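Local structure of protein angel homolog 2 (Homo sapiens, 6RW0) at residues A[12-23]-A[391-405]. The protein acts as a 2',3'-cyclic phosphatase of the CCR4 family of deadenylases and may bind mRNA 3'-untranslated regions. Residues are numbered along the deposited sequence; the frame is centred on the assembly and turned at random.
Sequences HQGVIKRNWEYI and LLARLSLLTEQDLWT
Strand 20-22 is the outermost strand of a mixed beta-sheet and pairs antiparallel with 391-395, Glu-21 and Arg-394 forming the hydrogen-bonded pair (Glu-21 N to Arg-394 O 2.8 Å, Arg-394 N to Glu-21 O 3.0 Å). Ile-23 N donates to Leu-392 O at one end; at the other Ser-396 N donates to Asn-19 O, and Asn-19 N returns a nearly straight bond to Ser-396 OG (2.8 Å, 173°). A salt bridge also joins Glu-21 to Arg-394: the single oxygen Glu-21 OE1 lies in the guanidinium plane and takes NE (3.0 Å) and NH2 of Arg-394 side-on, the carboxylate turned 55° from that plane. Ile-23 CD1 sits over the centre of one face of this guanidinium, while Arg-394 NH1 binds Val-339 O. This is the border of one sheet of the DNase I-like alpha/beta sandwich; strand 421-428 flanks 391-395 on the other side, with a classic bulge at Leu-392 and Ala-393 opposite Lys-424. Trp-20 and Tyr-22 point to the other sheet face: Ala-393 CB makes a CH-pi contact over the Tyr-22 ring, and Trp-20 CZ3 approaches Leu-395 CB. Bent at chi3 (67°), Arg-18 brings NE straight onto Ser-396 O (2.7 Å) and NH2 to Leu-395 O; Leu-395 CD2 lies 3.6 Å above the centre of the Arg-18 guanidinium, and Arg-18 NH1 donates to Pro-420 O. Ser-396 OG donates to a water that donates to Lys-17 O and Leu-397 O. Ile-16 CD1 packs on Thr-405 CG2 (3.6 Å) of helix 400-405, started by a capping box: Asp-402 N donates to Thr-399 OG1, Thr-399 N to Asp-402 OD2.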
loop_
_atom_site.group_PDB
_atom_site.type_symbol
_atom_site.label_atom_id
_atom_site.label_comp_id
_atom_site.label_asym_id
_atom_site.label_seq_id
_atom_site.Cartn_x
_atom_site.Cartn_y
_atom_site.Cartn_z
ATOM N N HIS A 12 -27.330 -9.407 12.404
ATOM C CA HIS A 12 -27.586 -10.067 13.680
ATOM C C HIS A 12 -26.450 -9.783 14.665
ATOM O O HIS A 12 -25.316 -9.518 14.261
ATOM C CB HIS A 12 -27.751 -11.580 13.487
ATOM C CG HIS A 12 -28.192 -12.299 14.724
ATOM N ND1 HIS A 12 -27.319 -12.984 15.541
ATOM C CD2 HIS A 12 -29.415 -12.424 15.293
ATOM C CE1 HIS A 12 -27.985 -13.502 16.559
ATOM N NE2 HIS A 12 -29.258 -13.178 16.431
ATOM N N GLN A 13 -26.763 -9.839 15.958
ATOM C CA GLN A 13 -25.763 -9.585 16.987
ATOM C C GLN A 13 -24.604 -10.564 16.844
ATOM O O GLN A 13 -24.804 -11.781 16.789
ATOM C CB GLN A 13 -26.409 -9.737 18.370
ATOM C CG GLN A 13 -25.534 -9.293 19.545
ATOM C CD GLN A 13 -25.956 -9.902 20.885
ATOM O OE1 GLN A 13 -25.108 -10.231 21.723
ATOM N NE2 GLN A 13 -27.262 -10.047 21.092
ATOM N N GLY A 14 -23.388 -10.029 16.758
ATOM C CA GLY A 14 -22.194 -10.844 16.790
ATOM C C GLY A 14 -21.683 -11.359 15.458
ATOM O O GLY A 14 -20.630 -12.012 15.442
ATOM N N VAL A 15 -22.377 -11.086 14.349
ATOM C CA VAL A 15 -21.976 -11.613 13.043
ATOM C C VAL A 15 -20.670 -10.974 12.596
ATOM O O VAL A 15 -20.498 -9.749 12.660
ATOM C CB VAL A 15 -23.093 -11.377 12.012
ATOM C CG1 VAL A 15 -22.587 -11.499 10.580
ATOM C CG2 VAL A 15 -24.249 -12.356 12.244
ATOM N N ILE A 16 -19.716 -11.796 12.136
ATOM C CA ILE A 16 -18.401 -11.318 11.641
ATOM C C ILE A 16 -18.413 -11.589 10.143
ATOM O O ILE A 16 -18.248 -12.729 9.768
ATOM C CB ILE A 16 -17.234 -12.019 12.336
ATOM C CG1 ILE A 16 -17.319 -11.838 13.849
ATOM C CG2 ILE A 16 -15.917 -11.500 11.776
ATOM C CD1 ILE A 16 -16.254 -12.558 14.599
ATOM N N LYS A 17 -18.653 -10.574 9.339
ATOM C CA LYS A 17 -18.762 -10.770 7.884
ATOM C C LYS A 17 -18.131 -9.584 7.164
ATOM O O LYS A 17 -18.245 -8.485 7.657
ATOM C CB LYS A 17 -20.239 -10.909 7.478
ATOM C CG LYS A 17 -20.472 -11.141 5.991
ATOM C CD LYS A 17 -21.843 -11.616 5.589
ATOM C CE LYS A 17 -21.909 -11.888 4.100
ATOM N NZ LYS A 17 -23.254 -12.325 3.665
ATOM N N ARG A 18 -17.529 -9.829 6.009
ATOM C CA ARG A 18 -17.037 -8.758 5.133
ATOM C C ARG A 18 -18.111 -8.626 4.050
ATOM O O ARG A 18 -18.339 -9.592 3.358
ATOM C CB ARG A 18 -15.655 -9.117 4.597
ATOM C CG ARG A 18 -14.626 -9.242 5.707
ATOM C CD ARG A 18 -13.213 -9.179 5.174
ATOM N NE ARG A 18 -12.953 -7.858 4.656
ATOM C CZ ARG A 18 -11.886 -7.520 3.960
ATOM N NH1 ARG A 18 -10.930 -8.405 3.752
ATOM N NH2 ARG A 18 -11.794 -6.299 3.480
ATOM N N ASN A 19 -18.709 -7.467 3.930
ATOM C CA ASN A 19 -19.824 -7.208 2.999
ATOM C C ASN A 19 -19.412 -6.259 1.892
ATOM O O ASN A 19 -18.577 -5.452 2.129
ATOM C CB ASN A 19 -20.962 -6.480 3.715
ATOM C CG ASN A 19 -21.281 -7.055 5.072
ATOM O OD1 ASN A 19 -20.932 -6.502 6.101
ATOM N ND2 ASN A 19 -21.932 -8.187 5.065
ATOM N N TRP A 20 -20.022 -6.367 0.727
ATOM C CA TRP A 20 -19.834 -5.337 -0.307
ATOM C C TRP A 20 -20.709 -4.166 0.110
ATOM O O TRP A 20 -21.905 -4.355 0.256
ATOM C CB TRP A 20 -20.251 -5.841 -1.681
ATOM C CG TRP A 20 -19.174 -6.537 -2.435
ATOM C CD1 TRP A 20 -19.161 -7.841 -2.809
ATOM C CD2 TRP A 20 -17.931 -5.977 -2.881
ATOM N NE1 TRP A 20 -18.000 -8.131 -3.462
ATOM C CE2 TRP A 20 -17.224 -7.013 -3.507
ATOM C CE3 TRP A 20 -17.334 -4.727 -2.773
ATOM C CZ2 TRP A 20 -15.969 -6.811 -4.065
ATOM C CZ3 TRP A 20 -16.101 -4.524 -3.335
ATOM C CH2 TRP A 20 -15.435 -5.551 -3.974
ATOM N N GLU A 21 -20.128 -3.027 0.391
ATOM C CA GLU A 21 -20.863 -1.809 0.689
ATOM C C GLU A 21 -20.856 -0.971 -0.577
ATOM O O GLU A 21 -19.782 -0.616 -1.080
ATOM C CB GLU A 21 -20.207 -1.012 1.811
ATOM C CG GLU A 21 -20.199 -1.679 3.154
ATOM C CD GLU A 21 -19.526 -0.816 4.206
ATOM O OE1 GLU A 21 -18.848 0.174 3.838
ATOM O OE2 GLU A 21 -19.682 -1.132 5.402
ATOM N N TYR A 22 -22.035 -0.681 -1.102
ATOM C CA TYR A 22 -22.174 0.176 -2.264
ATOM C C TYR A 22 -22.254 1.622 -1.809
ATOM O O TYR A 22 -22.940 1.945 -0.835
ATOM C CB TYR A 22 -23.410 -0.239 -3.059
ATOM C CG TYR A 22 -23.137 -1.525 -3.803
ATOM C CD1 TYR A 22 -22.579 -1.504 -5.072
ATOM C CD2 TYR A 22 -23.384 -2.762 -3.217
ATOM C CE1 TYR A 22 -22.301 -2.673 -5.752
ATOM C CE2 TYR A 22 -23.106 -3.941 -3.890
ATOM C CZ TYR A 22 -22.565 -3.888 -5.159
ATOM O OH TYR A 22 -22.287 -5.051 -5.840
ATOM N N ILE A 23 -21.516 2.478 -2.502
ATOM C CA ILE A 23 -21.381 3.865 -2.108
ATOM C C ILE A 23 -22.361 4.731 -2.890
ATOM O O ILE A 23 -23.528 4.381 -3.044
ATOM C CB ILE A 23 -19.943 4.359 -2.317
ATOM C CG1 ILE A 23 -18.936 3.396 -1.689
ATOM C CG2 ILE A 23 -19.796 5.752 -1.738
ATOM C CD1 ILE A 23 -19.027 3.275 -0.181
ATOM N N LEU A 391 -15.940 5.844 -6.755
ATOM C CA LEU A 391 -15.936 4.624 -5.960
ATOM C C LEU A 391 -17.344 4.048 -5.966
ATOM O O LEU A 391 -18.283 4.686 -5.479
ATOM C CB LEU A 391 -15.497 4.911 -4.528
ATOM C CG LEU A 391 -15.513 3.680 -3.624
ATOM C CD1 LEU A 391 -14.526 2.641 -4.092
ATOM C CD2 LEU A 391 -15.205 4.085 -2.193
ATOM N N LEU A 392 -17.492 2.852 -6.526
ATOM C CA LEU A 392 -18.801 2.212 -6.572
ATOM C C LEU A 392 -19.074 1.360 -5.338
ATOM O O LEU A 392 -20.209 1.331 -4.844
ATOM C CB LEU A 392 -18.889 1.318 -7.809
ATOM C CG LEU A 392 -18.751 1.980 -9.177
ATOM C CD1 LEU A 392 -18.776 0.910 -10.274
ATOM C CD2 LEU A 392 -19.867 2.992 -9.374
ATOM N N ALA A 393 -18.063 0.651 -4.842
ATOM C CA ALA A 393 -18.259 -0.284 -3.743
ATOM C C ALA A 393 -16.915 -0.615 -3.114
ATOM O O ALA A 393 -15.858 -0.467 -3.732
ATOM C CB ALA A 393 -18.917 -1.577 -4.233
ATOM N N ARG A 394 -16.975 -1.087 -1.871
ATOM C CA ARG A 394 -15.789 -1.546 -1.163
ATOM C C ARG A 394 -16.167 -2.749 -0.312
ATOM O O ARG A 394 -17.326 -2.916 0.076
ATOM C CB ARG A 394 -15.197 -0.450 -0.274
ATOM C CG ARG A 394 -16.128 0.007 0.820
ATOM C CD ARG A 394 -15.594 1.244 1.528
ATOM N NE ARG A 394 -16.593 1.679 2.495
ATOM C CZ ARG A 394 -16.777 2.929 2.895
ATOM N NH1 ARG A 394 -16.017 3.911 2.431
ATOM N NH2 ARG A 394 -17.735 3.190 3.774
ATOM N N LEU A 395 -15.175 -3.587 -0.019
ATOM C CA LEU A 395 -15.388 -4.781 0.801
ATOM C C LEU A 395 -15.110 -4.411 2.252
ATOM O O LEU A 395 -13.965 -4.135 2.620
ATOM C CB LEU A 395 -14.467 -5.913 0.365
ATOM C CG LEU A 395 -14.695 -7.244 1.094
ATOM C CD1 LEU A 395 -16.038 -7.796 0.669
ATOM C CD2 LEU A 395 -13.583 -8.226 0.825
ATOM N N SER A 396 -16.141 -4.445 3.088
ATOM C CA SER A 396 -16.009 -3.881 4.425
ATOM C C SER A 396 -14.937 -4.603 5.241
ATOM O O SER A 396 -14.699 -5.806 5.087
ATOM C CB SER A 396 -17.355 -3.907 5.143
ATOM O OG SER A 396 -17.813 -5.227 5.349
ATOM N N LEU A 397 -14.291 -3.863 6.141
ATOM C CA LEU A 397 -13.182 -4.334 6.998
ATOM C C LEU A 397 -13.776 -4.826 8.329
ATOM O O LEU A 397 -14.973 -4.973 8.422
ATOM C CB LEU A 397 -12.187 -3.163 7.108
ATOM C CG LEU A 397 -11.213 -3.049 5.944
ATOM C CD1 LEU A 397 -10.451 -1.743 6.047
ATOM C CD2 LEU A 397 -10.254 -4.217 5.913
ATOM N N LEU A 398 -12.937 -5.166 9.281
ATOM C CA LEU A 398 -13.340 -5.715 10.580
ATOM C C LEU A 398 -12.678 -4.927 11.698
ATOM O O LEU A 398 -11.827 -4.125 11.443
ATOM C CB LEU A 398 -12.907 -7.178 10.629
ATOM C CG LEU A 398 -13.480 -8.077 9.546
ATOM C CD1 LEU A 398 -12.845 -9.441 9.626
ATOM C CD2 LEU A 398 -14.986 -8.184 9.667
ATOM N N THR A 399 -13.156 -5.134 12.904
ATOM C CA THR A 399 -12.576 -4.528 14.110
ATOM C C THR A 399 -11.528 -5.463 14.710
ATOM O O THR A 399 -11.462 -6.615 14.350
ATOM C CB THR A 399 -13.647 -4.207 15.154
ATOM O OG1 THR A 399 -14.109 -5.456 15.645
ATOM C CG2 THR A 399 -14.792 -3.390 14.609
ATOM N N GLU A 400 -10.746 -4.933 15.644
ATOM C CA GLU A 400 -9.737 -5.691 16.399
ATOM C C GLU A 400 -10.465 -6.805 17.160
ATOM O O GLU A 400 -9.992 -7.901 17.165
ATOM C CB GLU A 400 -9.014 -4.743 17.358
ATOM C CG GLU A 400 -8.054 -5.441 18.294
ATOM C CD GLU A 400 -7.283 -4.494 19.193
ATOM O OE1 GLU A 400 -7.529 -3.308 19.105
ATOM O OE2 GLU A 400 -6.475 -4.975 19.965
ATOM N N GLN A 401 -11.596 -6.485 17.771
ATOM C CA GLN A 401 -12.372 -7.478 18.545
ATOM C C GLN A 401 -12.861 -8.587 17.613
ATOM O O GLN A 401 -12.790 -9.727 18.002
ATOM C CB GLN A 401 -13.538 -6.820 19.270
ATOM C CG GLN A 401 -14.277 -7.801 20.162
ATOM C CD GLN A 401 -15.520 -7.260 20.818
ATOM O OE1 GLN A 401 -15.970 -6.156 20.550
ATOM N NE2 GLN A 401 -16.099 -8.064 21.685
ATOM N N ASP A 402 -13.296 -8.252 16.410
ATOM C CA ASP A 402 -13.758 -9.269 15.441
ATOM C C ASP A 402 -12.605 -10.230 15.158
ATOM O O ASP A 402 -12.809 -11.389 15.120
ATOM C CB ASP A 402 -14.117 -8.656 14.085
ATOM C CG ASP A 402 -15.414 -7.880 14.019
ATOM O OD1 ASP A 402 -16.285 -8.156 14.831
ATOM O OD2 ASP A 402 -15.503 -6.976 13.169
ATOM N N LEU A 403 -11.414 -9.705 14.927
ATOM C CA LEU A 403 -10.254 -10.552 14.581
ATOM C C LEU A 403 -9.812 -11.408 15.768
ATOM O O LEU A 403 -9.401 -12.512 15.540
ATOM C CB LEU A 403 -9.156 -9.676 13.984
ATOM C CG LEU A 403 -9.466 -9.215 12.566
ATOM C CD1 LEU A 403 -8.395 -8.270 12.077
ATOM C CD2 LEU A 403 -9.604 -10.392 11.627
ATOM N N TRP A 404 -9.858 -10.890 16.988
ATOM C CA TRP A 404 -9.512 -11.768 18.110
ATOM C C TRP A 404 -10.587 -12.821 18.372
ATOM O O TRP A 404 -10.279 -13.874 18.940
ATOM C CB TRP A 404 -9.130 -10.978 19.374
ATOM C CG TRP A 404 -7.736 -10.430 19.221
ATOM C CD1 TRP A 404 -7.365 -9.115 19.143
ATOM C CD2 TRP A 404 -6.535 -11.194 19.054
ATOM N NE1 TRP A 404 -6.006 -9.017 18.952
ATOM C CE2 TRP A 404 -5.474 -10.278 18.895
ATOM C CE3 TRP A 404 -6.251 -12.565 19.041
ATOM C CZ2 TRP A 404 -4.153 -10.689 18.722
ATOM C CZ3 TRP A 404 -4.931 -12.971 18.861
ATOM C CH2 TRP A 404 -3.903 -12.032 18.702
ATOM N N THR A 405 -11.833 -12.577 17.948
ATOM C CA THR A 405 -12.860 -13.611 18.058
ATOM C C THR A 405 -12.491 -14.831 17.227
ATOM O O THR A 405 -12.850 -15.959 17.592
ATOM C CB THR A 405 -14.214 -13.060 17.614
ATOM O OG1 THR A 405 -14.609 -12.017 18.510
ATOM C CG2 THR A 405 -15.285 -14.150 17.641
HETATM O O HOH W 1 -18.943 -7.697 14.737
HETATM O O HOH W 2 -17.567 -5.768 8.008
#